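Local coordinates for protein histone acetyltransferase, ELP3 family (Methanocaldococcus infernus, PDB 6IA8) that uses acetyl-CoA and S-adenosyl-L-methionine to build carboxymethyluridine at the wobble uridine of tRNAs, at residues F307-E312 and I344-K349; F422-D427 and L442-H447. All coordinates share one frame; numbering follows the deposited sequence.

Contact 1 of 2, residues F307-E312 and I344-K349; sequences FKPYRE and IVDGVK
In the radical SAM C-terminal domain, Pro309 packs on Asp346 and Gly347 at a classic beta bulge, where Val345 and Asp346 both face Val292 of the small antiparallel strand 292-293. The loop 307-312, which leads from helix 297-303 into helix 312-325, runs past this corner with Pro309 and Gly347 as nearest residues, their CA atoms 5.2 Å apart. The proline ring crosses the Asp346 side chain at about a right angle: its CD lies 3.5 Å from Asp346 OD2, and its CG sits over the next peptide, 3.6 Å from Gly347 N. Asp346 reaches the ring because its CG stands opposite the backbone N (chi1 -163°). Its carboxylate is fixed from two directions, since OD2 accepts from Trp302 NE1 while Gly347 N bonds to OD1 from above the carboxylate plane, a bent geometry of 131° at the hydrogen. Gly347 has a positive phi of 118°, and a beta carbon there would run into the carbonyl O of Asp346, so the turn itself calls for glycine. Tyr310 O and Val348 N stand 3.7 Å apart, and one water bridges them, donating to the carbonyl and accepting from the amide, at 2.9 Å in each case. The Tyr310 side chain leads away, its hydroxyl bonded to Asp267. Val348, which also touches Ala315 of helix 312-325, spreads its two methyls along the helix start. CG1 approaches the Glu312 carboxylate, a poorly ordered group whose position is doubtful although OE2 pairs with Lys350, whereas CG2 rests 3.8 Å from Arg311 C, at the N-cap residue.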
loop_
_atom_site.group_PDB
_atom_site.type_symbol
_atom_site.label_atom_id
_atom_site.label_comp_id
_atom_site.label_asym_id
_atom_site.label_seq_id
_atom_site.Cartn_x
_atom_site.Cartn_y
_atom_site.Cartn_z
ATOM N N PHE A 307 26.688 -8.129 14.124
ATOM C CA PHE A 307 25.903 -7.415 13.122
ATOM C C PHE A 307 26.651 -6.153 12.727
ATOM O O PHE A 307 26.918 -5.298 13.578
ATOM C CB PHE A 307 24.503 -7.085 13.678
ATOM C CG PHE A 307 23.649 -6.248 12.762
ATOM C CD1 PHE A 307 23.644 -6.467 11.405
ATOM C CD2 PHE A 307 22.836 -5.261 13.269
ATOM C CE1 PHE A 307 22.861 -5.712 10.569
ATOM C CE2 PHE A 307 22.043 -4.495 12.436
ATOM C CZ PHE A 307 22.054 -4.729 11.083
ATOM N N LYS A 308 27.012 -6.060 11.448
ATOM C CA LYS A 308 27.518 -4.829 10.855
ATOM C C LYS A 308 26.495 -4.372 9.829
ATOM O O LYS A 308 26.401 -4.976 8.751
ATOM C CB LYS A 308 28.876 -5.058 10.189
ATOM N N PRO A 309 25.709 -3.326 10.098
ATOM C CA PRO A 309 24.647 -2.950 9.151
ATOM C C PRO A 309 25.253 -2.358 7.890
ATOM O O PRO A 309 26.413 -1.940 7.860
ATOM C CB PRO A 309 23.821 -1.903 9.913
ATOM C CG PRO A 309 24.838 -1.272 10.856
ATOM C CD PRO A 309 25.767 -2.412 11.260
ATOM N N TYR A 310 24.437 -2.318 6.845
ATOM C CA TYR A 310 24.845 -1.711 5.592
ATOM C C TYR A 310 25.215 -0.254 5.820
ATOM O O TYR A 310 24.571 0.450 6.605
ATOM C CB TYR A 310 23.696 -1.772 4.580
ATOM C CG TYR A 310 23.487 -3.092 3.858
ATOM C CD1 TYR A 310 22.385 -3.280 3.040
ATOM C CD2 TYR A 310 24.390 -4.137 3.989
ATOM C CE1 TYR A 310 22.181 -4.475 2.378
ATOM C CE2 TYR A 310 24.209 -5.323 3.317
ATOM C CZ TYR A 310 23.091 -5.484 2.507
ATOM O OH TYR A 310 22.895 -6.663 1.831
ATOM N N ARG A 311 26.242 0.202 5.107
ATOM C CA ARG A 311 26.478 1.622 4.890
ATOM C C ARG A 311 25.742 2.055 3.622
ATOM O O ARG A 311 25.035 1.265 2.992
ATOM C CB ARG A 311 27.978 1.897 4.810
ATOM C CG ARG A 311 28.686 1.682 6.157
ATOM C CD ARG A 311 30.200 1.730 6.023
ATOM N NE ARG A 311 30.676 2.994 5.465
ATOM C CZ ARG A 311 31.957 3.293 5.284
ATOM N NH1 ARG A 311 32.901 2.420 5.628
ATOM N NH2 ARG A 311 32.298 4.466 4.766
ATOM N N GLU A 312 25.911 3.321 3.229
ATOM C CA GLU A 312 25.148 3.849 2.104
ATOM C C GLU A 312 25.432 3.083 0.816
ATOM O O GLU A 312 24.501 2.764 0.068
ATOM C CB GLU A 312 25.449 5.335 1.918
ATOM C CG GLU A 312 24.873 6.223 2.994
ATOM C CD GLU A 312 23.848 7.185 2.444
ATOM O OE1 GLU A 312 22.639 6.885 2.522
ATOM O OE2 GLU A 312 24.251 8.238 1.914
ATOM N N ILE A 344 20.078 6.756 15.570
ATOM C CA ILE A 344 20.691 5.672 14.812
ATOM C C ILE A 344 22.108 5.476 15.339
ATOM O O ILE A 344 22.985 6.314 15.118
ATOM C CB ILE A 344 20.693 5.971 13.309
ATOM C CG1 ILE A 344 19.257 6.150 12.809
ATOM C CG2 ILE A 344 21.401 4.867 12.548
ATOM C CD1 ILE A 344 19.153 6.627 11.372
ATOM N N VAL A 345 22.338 4.364 16.039
ATOM C CA VAL A 345 23.678 4.056 16.530
ATOM C C VAL A 345 24.601 3.707 15.373
ATOM O O VAL A 345 25.767 4.119 15.343
ATOM C CB VAL A 345 23.613 2.913 17.560
ATOM C CG1 VAL A 345 25.012 2.513 17.995
ATOM C CG2 VAL A 345 22.756 3.319 18.753
ATOM N N ASP A 346 24.104 2.927 14.414
ATOM C CA ASP A 346 24.888 2.509 13.265
ATOM C C ASP A 346 23.924 2.175 12.132
ATOM O O ASP A 346 22.779 1.758 12.362
ATOM C CB ASP A 346 25.789 1.312 13.613
ATOM C CG ASP A 346 26.912 1.103 12.603
ATOM O OD1 ASP A 346 27.049 1.917 11.667
ATOM O OD2 ASP A 346 27.658 0.114 12.748
ATOM N N GLY A 347 24.411 2.344 10.911
ATOM C CA GLY A 347 23.597 2.157 9.728
ATOM C C GLY A 347 23.469 3.441 8.930
ATOM O O GLY A 347 24.060 4.469 9.252
ATOM N N VAL A 348 22.666 3.365 7.868
ATOM C CA VAL A 348 22.470 4.539 7.022
ATOM C C VAL A 348 21.814 5.647 7.835
ATOM O O VAL A 348 20.717 5.473 8.378
ATOM C CB VAL A 348 21.635 4.182 5.788
ATOM C CG1 VAL A 348 21.276 5.427 5.005
ATOM C CG2 VAL A 348 22.398 3.197 4.921
ATOM N N LYS A 349 22.459 6.810 7.883
ATOM C CA LYS A 349 21.937 7.959 8.607
ATOM C C LYS A 349 21.458 9.080 7.700
ATOM O O LYS A 349 20.618 9.876 8.128
ATOM C CB LYS A 349 23.007 8.536 9.550
ATOM C CG LYS A 349 23.701 7.517 10.433
ATOM C CD LYS A 349 24.845 8.161 11.223
HETATM O O HOH W 1 21.810 0.591 7.372
#

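Contact 2 of 2, residues F422-D427 and L442-H447; sequences FLRLRD and LVRQLH. With SO4 (sulfate ion), chain E.
Leu423 and Leu425 interleave with Val443 on the tightly packed side of an antiparallel strand pair (directions 176° apart), Leu425 CD1 coming 3.7 Å from Val443 CG2; Met474 and Ala477 of helix 469-484 close over Leu423. Backbone bonds pair Phe422 with His447, Arg424 with Gln445 and Arg444, and Arg426 with Leu442. On the other face, Arg424 and Gln445 run alongside each other in the same direction, and Arg424 NE donates to Gln445 OE1 (2.9 Å, 156° at the hydrogen), in the guanidinium plane. A water links OE1 to Arg424 NH2, while NH1 reaches Trp329 O. Replacing Arg424 with a leucine would probably leave Gln445 OE1 without its NE donor, free the amide to turn and break the link to Trp329. Gln445 OE1 also meets the edge of the Phe422 ring, whose face carries His447 CB. Beyond this lies the partly exposed His447 ring, where NE2 bonds at a doubtfully short 2.5 Å to O1 of a sulfate probably carried over from crystallisation. Arg444 and Gln445 both face Arg424, a classic beta bulge; such a bulge in the strand lining the acetyl-CoA site is characteristic of the GNAT fold, consistent with Gln445, Leu446 and His447 binding acetyl-CoA.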
loop_
_atom_site.group_PDB
_atom_site.type_symbol
_atom_site.label_atom_id
_atom_site.label_comp_id
_atom_site.label_asym_id
_atom_site.label_seq_id
_atom_site.Cartn_x
_atom_site.Cartn_y
_atom_site.Cartn_z
ATOM N N PHE A 422 -4.944 2.552 -13.062
ATOM C CA PHE A 422 -4.783 1.109 -13.070
ATOM C C PHE A 422 -5.875 0.468 -12.226
ATOM O O PHE A 422 -6.484 1.107 -11.357
ATOM C CB PHE A 422 -3.362 0.704 -12.602
ATOM C CG PHE A 422 -3.085 0.960 -11.169
ATOM C CD1 PHE A 422 -2.472 2.131 -10.784
ATOM C CD2 PHE A 422 -3.378 0.007 -10.202
ATOM C CE1 PHE A 422 -2.181 2.397 -9.456
ATOM C CE2 PHE A 422 -3.099 0.269 -8.849
ATOM C CZ PHE A 422 -2.514 1.455 -8.478
ATOM N N LEU A 423 -6.105 -0.816 -12.499
ATOM C CA LEU A 423 -7.092 -1.609 -11.787
ATOM C C LEU A 423 -6.497 -2.994 -11.564
ATOM O O LEU A 423 -5.909 -3.581 -12.488
ATOM C CB LEU A 423 -8.399 -1.713 -12.576
ATOM C CG LEU A 423 -9.544 -2.509 -11.986
ATOM C CD1 LEU A 423 -10.880 -1.961 -12.523
ATOM C CD2 LEU A 423 -9.440 -3.993 -12.259
ATOM N N ARG A 424 -6.665 -3.509 -10.337
ATOM C CA ARG A 424 -6.186 -4.832 -9.938
ATOM C C ARG A 424 -7.380 -5.783 -9.844
ATOM O O ARG A 424 -8.256 -5.610 -8.986
ATOM C CB ARG A 424 -5.473 -4.745 -8.596
ATOM C CG ARG A 424 -4.226 -3.888 -8.573
ATOM C CD ARG A 424 -3.544 -4.026 -7.225
ATOM N NE ARG A 424 -2.470 -3.069 -6.967
ATOM C CZ ARG A 424 -1.235 -3.178 -7.446
ATOM N NH1 ARG A 424 -0.938 -4.145 -8.290
ATOM N NH2 ARG A 424 -0.315 -2.280 -7.131
ATOM N N LEU A 425 -7.465 -6.714 -10.787
ATOM C CA LEU A 425 -8.537 -7.699 -10.859
ATOM C C LEU A 425 -7.973 -9.080 -10.538
ATOM O O LEU A 425 -6.889 -9.439 -11.006
ATOM C CB LEU A 425 -9.134 -7.712 -12.258
ATOM C CG LEU A 425 -10.382 -8.557 -12.513
ATOM C CD1 LEU A 425 -11.589 -7.971 -11.793
ATOM C CD2 LEU A 425 -10.660 -8.604 -14.037
ATOM N N ARG A 426 -8.687 -9.859 -9.739
ATOM C CA ARG A 426 -8.173 -11.156 -9.313
ATOM C C ARG A 426 -9.212 -12.259 -9.486
ATOM O O ARG A 426 -10.384 -12.090 -9.120
ATOM C CB ARG A 426 -7.709 -11.096 -7.844
ATOM C CG ARG A 426 -7.276 -12.487 -7.301
ATOM C CD ARG A 426 -6.711 -12.401 -5.844
ATOM N NE ARG A 426 -6.410 -13.732 -5.324
ATOM C CZ ARG A 426 -5.302 -14.409 -5.594
ATOM N NH1 ARG A 426 -4.362 -13.830 -6.310
ATOM N NH2 ARG A 426 -5.118 -15.631 -5.111
ATOM N N ASP A 427 -8.760 -13.396 -10.035
ATOM C CA ASP A 427 -9.517 -14.639 -10.033
ATOM C C ASP A 427 -9.066 -15.386 -8.797
ATOM O O ASP A 427 -7.932 -15.868 -8.770
ATOM C CB ASP A 427 -9.222 -15.457 -11.280
ATOM C CG ASP A 427 -10.095 -16.667 -11.403
ATOM O OD1 ASP A 427 -10.985 -16.892 -10.538
ATOM O OD2 ASP A 427 -9.877 -17.394 -12.385
ATOM N N LEU A 442 -12.718 -10.470 -8.222
ATOM C CA LEU A 442 -12.463 -9.413 -7.246
ATOM C C LEU A 442 -11.733 -8.227 -7.873
ATOM O O LEU A 442 -10.664 -8.396 -8.476
ATOM C CB LEU A 442 -11.621 -9.944 -6.081
ATOM C CG LEU A 442 -12.115 -11.222 -5.372
ATOM C CD1 LEU A 442 -11.061 -11.654 -4.356
ATOM C CD2 LEU A 442 -13.435 -10.957 -4.687
ATOM N N VAL A 443 -12.282 -7.026 -7.683
ATOM C CA VAL A 443 -11.576 -5.783 -7.982
ATOM C C VAL A 443 -10.918 -5.346 -6.679
ATOM O O VAL A 443 -11.572 -4.798 -5.798
ATOM C CB VAL A 443 -12.508 -4.706 -8.532
ATOM C CG1 VAL A 443 -11.721 -3.436 -8.694
ATOM C CG2 VAL A 443 -13.100 -5.173 -9.867
ATOM N N ARG A 444 -9.624 -5.613 -6.546
ATOM C CA ARG A 444 -8.900 -5.286 -5.323
ATOM C C ARG A 444 -8.483 -3.830 -5.244
ATOM O O ARG A 444 -8.276 -3.312 -4.140
ATOM C CB ARG A 444 -7.667 -6.178 -5.204
ATOM C CG ARG A 444 -8.013 -7.685 -5.320
ATOM C CD ARG A 444 -6.871 -8.573 -4.822
ATOM N NE ARG A 444 -5.698 -8.480 -5.655
ATOM C CZ ARG A 444 -4.609 -7.774 -5.385
ATOM N NH1 ARG A 444 -3.624 -7.760 -6.279
ATOM N NH2 ARG A 444 -4.485 -7.132 -4.227
ATOM N N GLN A 445 -8.378 -3.152 -6.375
ATOM C CA GLN A 445 -8.005 -1.750 -6.355
ATOM C C GLN A 445 -8.382 -1.119 -7.683
ATOM O O GLN A 445 -8.244 -1.757 -8.722
ATOM C CB GLN A 445 -6.498 -1.581 -6.146
ATOM C CG GLN A 445 -6.013 -0.114 -6.163
ATOM C CD GLN A 445 -4.616 0.052 -5.589
ATOM O OE1 GLN A 445 -3.795 -0.874 -5.642
ATOM N NE2 GLN A 445 -4.353 1.223 -4.987
ATOM N N LEU A 446 -8.845 0.125 -7.635
ATOM C CA LEU A 446 -8.990 0.996 -8.800
ATOM C C LEU A 446 -8.353 2.314 -8.405
ATOM O O LEU A 446 -8.746 2.911 -7.398
ATOM C CB LEU A 446 -10.448 1.234 -9.179
ATOM C CG LEU A 446 -10.684 2.345 -10.199
ATOM C CD1 LEU A 446 -10.035 2.035 -11.548
ATOM C CD2 LEU A 446 -12.190 2.581 -10.363
ATOM N N HIS A 447 -7.381 2.777 -9.179
ATOM C CA HIS A 447 -6.727 4.039 -8.862
ATOM C C HIS A 447 -6.562 4.863 -10.129
ATOM O O HIS A 447 -5.950 4.405 -11.092
ATOM C CB HIS A 447 -5.368 3.790 -8.231
ATOM C CG HIS A 447 -4.774 5.011 -7.589
ATOM N ND1 HIS A 447 -5.022 5.348 -6.278
ATOM C CD2 HIS A 447 -3.993 6.001 -8.088
ATOM C CE1 HIS A 447 -4.398 6.475 -5.984
ATOM N NE2 HIS A 447 -3.760 6.890 -7.063
HETATM S S SO4 E . -2.902 10.344 -6.131
HETATM O O1 SO4 E . -3.529 9.331 -6.959
HETATM O O2 SO4 E . -2.888 11.609 -6.850
HETATM O O3 SO4 E . -3.660 10.495 -4.897
HETATM O O4 SO4 E . -1.544 9.929 -5.811
HETATM O O HOH W 2 -1.284 -0.655 -4.776
#

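In the fold
Contacts 1 and 2 follow one another along the chain and lie on opposite sides of its centre, their own centres 38 Å apart and their nearest atoms about 25 Å apart, so neither touches the other. Contact 1 is the more peripheral, 26 Å from the chain centre against 13 Å, and stands away from the annotated sites. Contact 2 belongs to the probable acetyl-CoA site: the side chain of Leu446 comes within about 3 Å of that of Tyr502 and about 4 Å of Gly470, both inferred to bind acetyl-CoA. It also ties the acetyltransferase sheet to the radical SAM region through the salt bridge of Arg444 with Asp283.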